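Local coordinates for protein RsfP (Uncultured bacterium, PDB 4GLJ) that probably catalyses the phosphate-dependent cleavage of 5'-methylthioadenosine, as a methylthioadenosine phosphorylase, and binds the dye rhodamine B, at residues Ser22-Met27 with Gln251-Ala256; Val57-Leu62 with Gln255-Ile260; Asp149-Ala154 with Ala213-Ala218. All blocks are in the same frame, centred on the assembly; numbering follows the deposited sequence.

Interaction 1. Residues Ser22-Met27 with Gln251-Ala256; sequences SGLYQM and QVIKQA. With RHB (N-[9-(2-carboxyphenyl)-6-(diethylamino)-3H-xanthen-3-ylidene]-N-ethylethanaminium), chain B; PO4 (phosphate ion), chain D.
Leu24 and Met27 meet Ile253 where the loop after strand 16-20 passes helix 237-263 in the alpha/beta phosphorylase fold. The tight part is wholly apolar: Leu24 CD2 and Ile253 CD1 reach each other tip to tip at 4.0 Å, while the other Ile253 branch, CG2, touches Met27 SD at 4.1 Å. With chi1 at -75°, the two branches of Ile253 part, one to each loop residue. Val96 of strand 92-101 closes this buried patch, touching both Leu24 and Ile253. Gln26 instead faces solvent, and its carbonyl O accepts a hydrogen bond from Gln250 NE2. At the other end the loop lines the ligand pocket. Gly23 N points almost straight at Tyr25 OH (3.0 Å), although the hydroxyl position is less certain. The Tyr25 ring lies obliquely by C25 of a rhodamine B ethyl arm, modelled too close for the detail to be trusted. With an alanine here, Gly23 N would probably be left without its hydroxyl partner, and the ethyl arm would probably lose the ring beside it. Ser22 OG, turned to the side of its own backbone N (chi1 -68°), joins it in holding the phosphate: OG donates to O1 at 3.0 Å and N to O2 at 2.7 Å.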
loop_
_atom_site.group_PDB
_atom_site.type_symbol
_atom_site.label_atom_id
_atom_site.label_comp_id
_atom_site.label_asym_id
_atom_site.label_seq_id
_atom_site.Cartn_x
_atom_site.Cartn_y
_atom_site.Cartn_z
ATOM N N SER A 22 13.682 -10.539 -15.866
ATOM C CA SER A 22 13.355 -10.297 -17.258
ATOM C C SER A 22 14.604 -10.512 -18.128
ATOM O O SER A 22 15.668 -9.981 -17.812
ATOM C CB SER A 22 12.825 -8.894 -17.440
ATOM O OG SER A 22 11.564 -8.765 -16.808
ATOM N N GLY A 23 14.448 -11.266 -19.249
ATOM C CA GLY A 23 15.544 -11.530 -20.162
ATOM C C GLY A 23 16.337 -12.788 -19.795
ATOM O O GLY A 23 17.093 -13.249 -20.600
ATOM N N LEU A 24 16.199 -13.303 -18.576
ATOM C CA LEU A 24 16.809 -14.596 -18.134
ATOM C C LEU A 24 15.850 -15.800 -17.945
ATOM O O LEU A 24 15.344 -16.064 -16.821
ATOM C CB LEU A 24 17.567 -14.397 -16.828
ATOM C CG LEU A 24 18.874 -13.618 -16.864
ATOM C CD1 LEU A 24 18.543 -12.144 -16.661
ATOM C CD2 LEU A 24 19.724 -14.193 -15.727
ATOM N N TYR A 25 15.685 -16.575 -19.018
ATOM C CA TYR A 25 14.719 -17.689 -19.080
ATOM C C TYR A 25 15.459 -19.009 -18.976
ATOM O O TYR A 25 14.871 -20.019 -18.591
ATOM C CB TYR A 25 13.803 -17.571 -20.336
ATOM C CG TYR A 25 13.222 -16.163 -20.334
ATOM C CD1 TYR A 25 13.374 -15.292 -21.425
ATOM C CD2 TYR A 25 12.612 -15.671 -19.151
ATOM C CE1 TYR A 25 12.875 -13.977 -21.358
ATOM C CE2 TYR A 25 12.136 -14.372 -19.053
ATOM C CZ TYR A 25 12.260 -13.529 -20.139
ATOM O OH TYR A 25 11.758 -12.260 -19.997
ATOM N N GLN A 26 16.755 -18.980 -19.272
ATOM C CA GLN A 26 17.610 -20.111 -18.961
ATOM C C GLN A 26 19.064 -19.777 -18.594
ATOM O O GLN A 26 19.553 -18.667 -18.849
ATOM C CB GLN A 26 17.571 -21.165 -20.085
ATOM C CG GLN A 26 17.985 -20.695 -21.461
ATOM C CD GLN A 26 18.500 -21.859 -22.270
ATOM O OE1 GLN A 26 17.859 -22.911 -22.329
ATOM N NE2 GLN A 26 19.681 -21.697 -22.865
ATOM N N MET A 27 19.720 -20.756 -17.970
ATOM C CA MET A 27 21.155 -20.765 -17.831
ATOM C C MET A 27 21.784 -21.807 -18.762
ATOM O O MET A 27 22.076 -22.913 -18.328
ATOM C CB MET A 27 21.552 -21.046 -16.395
ATOM C CG MET A 27 21.557 -19.810 -15.537
ATOM S SD MET A 27 22.405 -20.050 -13.959
ATOM C CE MET A 27 21.440 -21.311 -13.107
ATOM N N GLN A 251 27.680 -14.037 -17.463
ATOM C CA GLN A 251 29.136 -14.058 -17.141
ATOM C C GLN A 251 29.397 -13.722 -15.684
ATOM O O GLN A 251 30.199 -14.389 -14.988
ATOM C CB GLN A 251 29.956 -13.134 -18.066
ATOM C CG GLN A 251 29.716 -13.349 -19.541
ATOM C CD GLN A 251 29.785 -14.820 -19.907
ATOM O OE1 GLN A 251 30.690 -15.554 -19.449
ATOM N NE2 GLN A 251 28.827 -15.270 -20.735
ATOM N N VAL A 252 28.613 -12.758 -15.177
ATOM C CA VAL A 252 28.759 -12.371 -13.801
ATOM C C VAL A 252 28.363 -13.499 -12.850
ATOM O O VAL A 252 29.089 -13.764 -11.885
ATOM C CB VAL A 252 27.982 -11.052 -13.477
ATOM C CG1 VAL A 252 28.197 -10.701 -11.995
ATOM C CG2 VAL A 252 28.457 -9.901 -14.421
ATOM N N ILE A 253 27.206 -14.119 -13.096
ATOM C CA ILE A 253 26.720 -15.282 -12.347
ATOM C C ILE A 253 27.776 -16.407 -12.358
ATOM O O ILE A 253 28.057 -17.016 -11.303
ATOM C CB ILE A 253 25.375 -15.780 -12.990
ATOM C CG1 ILE A 253 24.198 -14.849 -12.621
ATOM C CG2 ILE A 253 25.021 -17.221 -12.669
ATOM C CD1 ILE A 253 23.052 -15.067 -13.629
ATOM N N LYS A 254 28.324 -16.722 -13.535
ATOM C CA LYS A 254 29.410 -17.757 -13.595
ATOM C C LYS A 254 30.504 -17.474 -12.550
ATOM O O LYS A 254 30.830 -18.318 -11.723
ATOM C CB LYS A 254 29.984 -17.906 -15.024
ATOM C CG LYS A 254 29.169 -18.901 -15.800
ATOM C CD LYS A 254 29.583 -19.131 -17.266
ATOM C CE LYS A 254 28.838 -18.154 -18.167
ATOM N NZ LYS A 254 28.668 -18.702 -19.538
ATOM N N GLN A 255 31.006 -16.250 -12.552
ATOM C CA GLN A 255 32.027 -15.820 -11.598
ATOM C C GLN A 255 31.566 -15.830 -10.149
ATOM O O GLN A 255 32.329 -16.237 -9.263
ATOM C CB GLN A 255 32.554 -14.436 -11.975
ATOM C CG GLN A 255 33.290 -14.338 -13.319
ATOM C CD GLN A 255 34.460 -15.305 -13.474
ATOM O OE1 GLN A 255 35.149 -15.660 -12.530
ATOM N NE2 GLN A 255 34.641 -15.767 -14.678
ATOM N N ALA A 256 30.300 -15.427 -9.898
ATOM C CA ALA A 256 29.757 -15.356 -8.563
ATOM C C ALA A 256 29.519 -16.737 -7.960
ATOM O O ALA A 256 29.844 -16.949 -6.797
ATOM C CB ALA A 256 28.419 -14.544 -8.549
HETATM O O2 RHB B . 8.045 -6.720 -23.880
HETATM C C26 RHB B . 7.836 -5.541 -24.221
HETATM C C19 RHB B . 8.113 -4.412 -23.284
HETATM C C14 RHB B . 8.782 -4.493 -22.063
HETATM C C15 RHB B . 8.962 -3.322 -21.337
HETATM C C16 RHB B . 8.499 -2.097 -21.773
HETATM C C17 RHB B . 7.831 -2.023 -22.970
HETATM C C18 RHB B . 7.657 -3.181 -23.713
HETATM C C9 RHB B . 9.366 -5.703 -21.403
HETATM C C8 RHB B . 9.576 -5.616 -19.927
HETATM C C13 RHB B . 9.236 -4.485 -19.200
HETATM C C12 RHB B . 9.429 -4.403 -17.819
HETATM C C11 RHB B . 9.942 -5.480 -17.131
HETATM N N1 RHB B . 10.203 -5.414 -15.744
HETATM C C35 RHB B . 10.789 -4.070 -15.580
HETATM C C36 RHB B . 11.769 -3.888 -16.728
HETATM C C22 RHB B . 9.125 -5.690 -14.750
HETATM C C23 RHB B . 9.102 -7.186 -14.398
HETATM C C10 RHB B . 10.307 -6.592 -17.875
HETATM C C7 RHB B . 10.114 -6.675 -19.249
HETATM O O1 RHB B . 10.467 -7.816 -19.924
HETATM C C1 RHB B . 10.323 -7.980 -21.276
HETATM C C2 RHB B . 9.787 -6.976 -22.073
HETATM C C6 RHB B . 10.720 -9.186 -21.832
HETATM C C5 RHB B . 10.593 -9.420 -23.188
HETATM C C4 RHB B . 10.058 -8.429 -24.000
HETATM C C3 RHB B . 9.658 -7.210 -23.445
HETATM N N2 RHB B . 11.027 -10.654 -23.707
HETATM C C24 RHB B . 10.204 -11.783 -23.227
HETATM C C25 RHB B . 11.046 -13.043 -23.264
HETATM C C33 RHB B . 11.080 -10.607 -25.183
HETATM C C34 RHB B . 12.098 -11.623 -25.665
HETATM O O3 RHB B . 7.428 -5.252 -25.363
HETATM P P PO4 D . 12.522 -8.713 -13.007
HETATM O O1 PO4 D . 11.585 -7.988 -13.928
HETATM O O2 PO4 D . 13.792 -8.797 -13.820
HETATM O O3 PO4 D . 12.621 -7.854 -11.802
HETATM O O4 PO4 D . 12.048 -10.118 -12.649
#

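Interaction 2. Residues Val57-Leu62 with Gln255-Ile260; sequences VTVAFL and QAVALI
Val257, on helix 237-263, fits against Val57 and Val59 of strand 57-63, two residues that alternate onto the same side of the strand. From its alpha carbon, the bond to CB leaves toward the strand, and the two methyls then divide the work. CG1 stands anti to the backbone N (chi1 169°) and does most of the touching: it meets Val59 CG2 at 3.5 Å and Val57 CG1 at 3.8 Å, with Val57 CB slightly farther away at 4.1 Å. CG2, beside the backbone N, reaches Val59 CG2 alone of the strand's atoms, at 4.0 Å. Val59 is thus met head-on, its CG2 lying against both methyls of Val257, whereas Val57 slides past in the opposite direction, touching chiefly with CG1. No hydrogen bond joins the two segments, and the contact is three branched apolar side chains in van der Waals touch. Around them, strand 57-63 runs parallel to strand 16-20 and antiparallel to strand 49-54. Leu54 of the latter touches Val257, Ile16 of the former touches Val57 and Ile260, and on another side of the helix Leu259 packs on Ile150 of helix 145-157.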
loop_
_atom_site.group_PDB
_atom_site.type_symbol
_atom_site.label_atom_id
_atom_site.label_comp_id
_atom_site.label_asym_id
_atom_site.label_seq_id
_atom_site.Cartn_x
_atom_site.Cartn_y
_atom_site.Cartn_z
ATOM N N VAL A 57 29.988 -27.297 -9.605
ATOM C CA VAL A 57 29.175 -26.745 -8.528
ATOM C C VAL A 57 27.689 -26.835 -8.940
ATOM O O VAL A 57 27.323 -26.322 -9.982
ATOM C CB VAL A 57 29.464 -25.243 -8.303
ATOM C CG1 VAL A 57 28.585 -24.680 -7.176
ATOM C CG2 VAL A 57 30.944 -24.979 -8.052
ATOM N N THR A 58 26.859 -27.494 -8.141
ATOM C CA THR A 58 25.423 -27.612 -8.424
ATOM C C THR A 58 24.724 -26.287 -8.112
ATOM O O THR A 58 24.905 -25.728 -7.023
ATOM C CB THR A 58 24.803 -28.753 -7.582
ATOM O OG1 THR A 58 25.403 -29.980 -7.996
ATOM C CG2 THR A 58 23.295 -28.858 -7.781
ATOM N N VAL A 59 23.961 -25.770 -9.076
ATOM C CA VAL A 59 23.228 -24.502 -8.892
ATOM C C VAL A 59 21.764 -24.788 -9.257
ATOM O O VAL A 59 21.512 -25.591 -10.155
ATOM C CB VAL A 59 23.794 -23.475 -9.873
ATOM C CG1 VAL A 59 23.052 -22.201 -9.732
ATOM C CG2 VAL A 59 25.278 -23.210 -9.586
ATOM N N ALA A 60 20.813 -24.172 -8.540
ATOM C CA ALA A 60 19.388 -24.210 -8.922
ATOM C C ALA A 60 19.033 -22.899 -9.653
ATOM O O ALA A 60 19.381 -21.811 -9.186
ATOM C CB ALA A 60 18.526 -24.357 -7.670
ATOM N N PHE A 61 18.347 -22.998 -10.784
ATOM C CA PHE A 61 17.990 -21.822 -11.586
ATOM C C PHE A 61 16.447 -21.780 -11.627
ATOM O O PHE A 61 15.798 -22.796 -11.967
ATOM C CB PHE A 61 18.518 -21.860 -13.044
ATOM C CG PHE A 61 18.081 -20.645 -13.842
ATOM C CD1 PHE A 61 18.672 -19.385 -13.599
ATOM C CD2 PHE A 61 16.998 -20.715 -14.747
ATOM C CE1 PHE A 61 18.230 -18.238 -14.284
ATOM C CE2 PHE A 61 16.543 -19.557 -15.425
ATOM C CZ PHE A 61 17.173 -18.331 -15.205
ATOM N N LEU A 62 15.884 -20.648 -11.223
ATOM C CA LEU A 62 14.396 -20.501 -11.202
ATOM C C LEU A 62 14.096 -19.237 -12.049
ATOM O O LEU A 62 14.656 -18.177 -11.784
ATOM C CB LEU A 62 13.925 -20.323 -9.764
ATOM C CG LEU A 62 12.416 -20.033 -9.579
ATOM C CD1 LEU A 62 11.652 -20.993 -10.497
ATOM C CD2 LEU A 62 12.030 -20.310 -8.138
ATOM N N GLN A 255 31.006 -16.250 -12.552
ATOM C CA GLN A 255 32.027 -15.820 -11.598
ATOM C C GLN A 255 31.566 -15.830 -10.149
ATOM O O GLN A 255 32.329 -16.237 -9.263
ATOM C CB GLN A 255 32.554 -14.436 -11.975
ATOM C CG GLN A 255 33.290 -14.338 -13.319
ATOM C CD GLN A 255 34.460 -15.305 -13.474
ATOM O OE1 GLN A 255 35.149 -15.660 -12.530
ATOM N NE2 GLN A 255 34.641 -15.767 -14.678
ATOM N N ALA A 256 30.300 -15.427 -9.898
ATOM C CA ALA A 256 29.757 -15.356 -8.563
ATOM C C ALA A 256 29.519 -16.737 -7.960
ATOM O O ALA A 256 29.844 -16.949 -6.797
ATOM C CB ALA A 256 28.419 -14.544 -8.549
ATOM N N VAL A 257 29.022 -17.678 -8.765
ATOM C CA VAL A 257 28.827 -19.015 -8.278
ATOM C C VAL A 257 30.211 -19.597 -7.820
ATOM O O VAL A 257 30.356 -20.172 -6.720
ATOM C CB VAL A 257 28.178 -19.920 -9.353
ATOM C CG1 VAL A 257 28.236 -21.371 -8.918
ATOM C CG2 VAL A 257 26.719 -19.512 -9.661
ATOM N N ALA A 258 31.232 -19.338 -8.625
ATOM C CA ALA A 258 32.574 -19.809 -8.280
ATOM C C ALA A 258 33.011 -19.270 -6.908
ATOM O O ALA A 258 33.473 -20.032 -6.068
ATOM C CB ALA A 258 33.590 -19.483 -9.378
ATOM N N LEU A 259 32.831 -17.982 -6.676
ATOM C CA LEU A 259 33.259 -17.380 -5.435
ATOM C C LEU A 259 32.462 -17.856 -4.229
ATOM O O LEU A 259 33.028 -18.018 -3.138
ATOM C CB LEU A 259 33.171 -15.860 -5.550
ATOM C CG LEU A 259 34.217 -15.312 -6.525
ATOM C CD1 LEU A 259 33.951 -13.862 -6.929
ATOM C CD2 LEU A 259 35.634 -15.458 -5.980
ATOM N N ILE A 260 31.140 -18.030 -4.410
ATOM C CA ILE A 260 30.330 -18.459 -3.308
ATOM C C ILE A 260 30.755 -19.885 -2.952
ATOM O O ILE A 260 30.858 -20.219 -1.768
ATOM C CB ILE A 260 28.838 -18.443 -3.680
ATOM C CG1 ILE A 260 28.368 -16.968 -3.933
ATOM C CG2 ILE A 260 28.022 -19.186 -2.647
ATOM C CD1 ILE A 260 26.944 -16.950 -4.491
#

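Interaction 3. Residues Asp149-Ala154 with Ala213-Ala218; sequences DILIRA and AYATLA
Leu151 of helix 145-157 sets one methyl, CD1, on the backbone of strand 213-221, in the helix-on-sheet layer of this alpha/beta fold. The nearest atom it meets is Thr216 O, at 3.7 Å. Around that point lie Ala215 CB at 4.2 Å and Leu217 CB at 4.4 Å, so the methyl rests over a stretch of three residues. The bond from the alpha carbon of Leu151 to CB already points to the strand, and with CG beside the backbone N (chi1 -64°) the branch carries CD1 on to the carbonyl of Thr216. The small Ala215 side chain points back to the helix. That of Thr216 leaves on the far side, where OG1 is hydrogen-bonded to Asn200.

The next shell surrounds these groups. Strand 213-221 lies between strand 92-101, with which Ala215 shares backbone hydrogen bonds, and the antiparallel strand 111-119. Val94 and Ile113 from these two strands touch Leu151, and Ala256 of helix 237-263 also packs on it. The axes of the short helix and strand segments approach to 9.2 Å at 34°, a separation that Leu151 bridges with its CD1 methyl.

Away from the strand, Arg153 and Asp149 form a salt bridge one helical turn apart, and Arg153 NH2 has a second carboxylate partner in Glu263. Arg153 grips Asp149 side-on: NE at 3.0 Å and NH2 at 3.2 Å both reach the same oxygen, OD2, from one face of the carboxylate.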
loop_
_atom_site.group_PDB
_atom_site.type_symbol
_atom_site.label_atom_id
_atom_site.label_comp_id
_atom_site.label_asym_id
_atom_site.label_seq_id
_atom_site.Cartn_x
_atom_site.Cartn_y
_atom_site.Cartn_z
ATOM N N ASP A 149 29.188 -8.312 -1.651
ATOM C CA ASP A 149 30.615 -8.158 -1.929
ATOM C C ASP A 149 31.126 -9.158 -2.985
ATOM O O ASP A 149 32.025 -8.802 -3.777
ATOM C CB ASP A 149 31.457 -8.233 -0.666
ATOM C CG ASP A 149 32.940 -8.134 -0.979
ATOM O OD1 ASP A 149 33.392 -7.039 -1.461
ATOM O OD2 ASP A 149 33.632 -9.189 -0.816
ATOM N N ILE A 150 30.657 -10.418 -2.904
ATOM C CA ILE A 150 30.994 -11.430 -3.943
ATOM C C ILE A 150 30.528 -10.942 -5.330
ATOM O O ILE A 150 31.284 -11.058 -6.312
ATOM C CB ILE A 150 30.420 -12.821 -3.608
ATOM C CG1 ILE A 150 31.361 -13.499 -2.598
ATOM C CG2 ILE A 150 30.277 -13.691 -4.858
ATOM C CD1 ILE A 150 30.868 -14.763 -1.975
ATOM N N LEU A 151 29.304 -10.368 -5.413
ATOM C CA LEU A 151 28.845 -9.894 -6.688
ATOM C C LEU A 151 29.720 -8.825 -7.323
ATOM O O LEU A 151 29.879 -8.836 -8.546
ATOM C CB LEU A 151 27.360 -9.457 -6.681
ATOM C CG LEU A 151 26.414 -10.635 -6.391
ATOM C CD1 LEU A 151 25.016 -10.063 -6.026
ATOM C CD2 LEU A 151 26.304 -11.552 -7.609
ATOM N N ILE A 152 30.208 -7.879 -6.519
ATOM C CA ILE A 152 31.095 -6.852 -6.937
ATOM C C ILE A 152 32.379 -7.468 -7.497
ATOM O O ILE A 152 32.836 -7.044 -8.548
ATOM C CB ILE A 152 31.437 -5.880 -5.745
ATOM C CG1 ILE A 152 30.199 -5.059 -5.327
ATOM C CG2 ILE A 152 32.526 -4.939 -6.144
ATOM C CD1 ILE A 152 30.306 -4.473 -3.896
ATOM N N ARG A 153 32.972 -8.430 -6.789
ATOM C CA ARG A 153 34.262 -8.992 -7.266
ATOM C C ARG A 153 33.971 -9.899 -8.494
ATOM O O ARG A 153 34.786 -9.960 -9.407
ATOM C CB ARG A 153 34.960 -9.746 -6.155
ATOM C CG ARG A 153 35.464 -8.804 -5.079
ATOM C CD ARG A 153 36.244 -9.523 -4.010
ATOM N NE ARG A 153 35.343 -10.195 -3.086
ATOM C CZ ARG A 153 35.338 -11.507 -2.881
ATOM N NH1 ARG A 153 36.194 -12.292 -3.526
ATOM N NH2 ARG A 153 34.484 -12.012 -2.001
ATOM N N ALA A 154 32.801 -10.550 -8.488
ATOM C CA ALA A 154 32.364 -11.428 -9.628
ATOM C C ALA A 154 32.263 -10.561 -10.905
ATOM O O ALA A 154 32.690 -10.981 -12.009
ATOM C CB ALA A 154 31.008 -12.095 -9.350
ATOM N N ALA A 213 20.585 -16.531 2.517
ATOM C CA ALA A 213 21.283 -15.315 2.223
ATOM C C ALA A 213 20.889 -14.913 0.835
ATOM O O ALA A 213 20.812 -15.730 -0.061
ATOM C CB ALA A 213 22.818 -15.529 2.341
ATOM N N TYR A 214 20.595 -13.635 0.650
ATOM C CA TYR A 214 19.932 -13.206 -0.562
ATOM C C TYR A 214 20.506 -11.861 -0.903
ATOM O O TYR A 214 20.572 -10.949 -0.054
ATOM C CB TYR A 214 18.417 -13.074 -0.353
ATOM C CG TYR A 214 17.600 -12.496 -1.532
ATOM C CD1 TYR A 214 17.554 -11.086 -1.742
ATOM C CD2 TYR A 214 16.842 -13.320 -2.330
ATOM C CE1 TYR A 214 16.835 -10.532 -2.788
ATOM C CE2 TYR A 214 16.102 -12.809 -3.402
ATOM C CZ TYR A 214 16.092 -11.404 -3.612
ATOM O OH TYR A 214 15.287 -10.884 -4.631
ATOM N N ALA A 215 20.954 -11.731 -2.159
ATOM C CA ALA A 215 21.383 -10.417 -2.672
ATOM C C ALA A 215 20.991 -10.259 -4.140
ATOM O O ALA A 215 20.607 -11.229 -4.814
ATOM C CB ALA A 215 22.880 -10.130 -2.437
ATOM N N THR A 216 21.114 -9.037 -4.658
ATOM C CA THR A 216 20.511 -8.739 -5.986
ATOM C C THR A 216 21.622 -8.242 -6.923
ATOM O O THR A 216 22.430 -7.422 -6.533
ATOM C CB THR A 216 19.427 -7.648 -5.839
ATOM O OG1 THR A 216 18.314 -8.230 -5.085
ATOM C CG2 THR A 216 18.880 -7.229 -7.230
ATOM N N LEU A 217 21.650 -8.809 -8.110
ATOM C CA LEU A 217 22.410 -8.223 -9.209
ATOM C C LEU A 217 21.375 -7.500 -10.155
ATOM O O LEU A 217 20.610 -8.156 -10.864
ATOM C CB LEU A 217 23.140 -9.347 -9.972
ATOM C CG LEU A 217 23.892 -8.950 -11.260
ATOM C CD1 LEU A 217 25.024 -8.012 -10.877
ATOM C CD2 LEU A 217 24.449 -10.176 -11.982
ATOM N N ALA A 218 21.340 -6.160 -10.099
ATOM C CA ALA A 218 20.356 -5.378 -10.871
ATOM C C ALA A 218 20.976 -4.960 -12.206
ATOM O O ALA A 218 22.132 -4.526 -12.251
ATOM C CB ALA A 218 19.897 -4.184 -10.064
#

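Overall arrangement
Interactions 1 and 2 share helix 237-263, with Gln255 and Ala256 in both, and their centres lie about 10 Å apart. Interaction 3 has its centre about 12 Å from each of them. In chain order, the loop 22-27 and the strand 57-62 come first, then 149-154 and 213-218, and the long helix returns last to close both outer contacts; interaction 3 is nested inside them. The helices themselves touch where Ala256 packs on Ala154 and Leu151, while Phe61 beside Met27 joins interactions 1 and 2. Early and late parts of the chain are thereby brought together around one mixed sheet, with Ser22 and Tyr25 of interaction 1 forming part of the dye pocket.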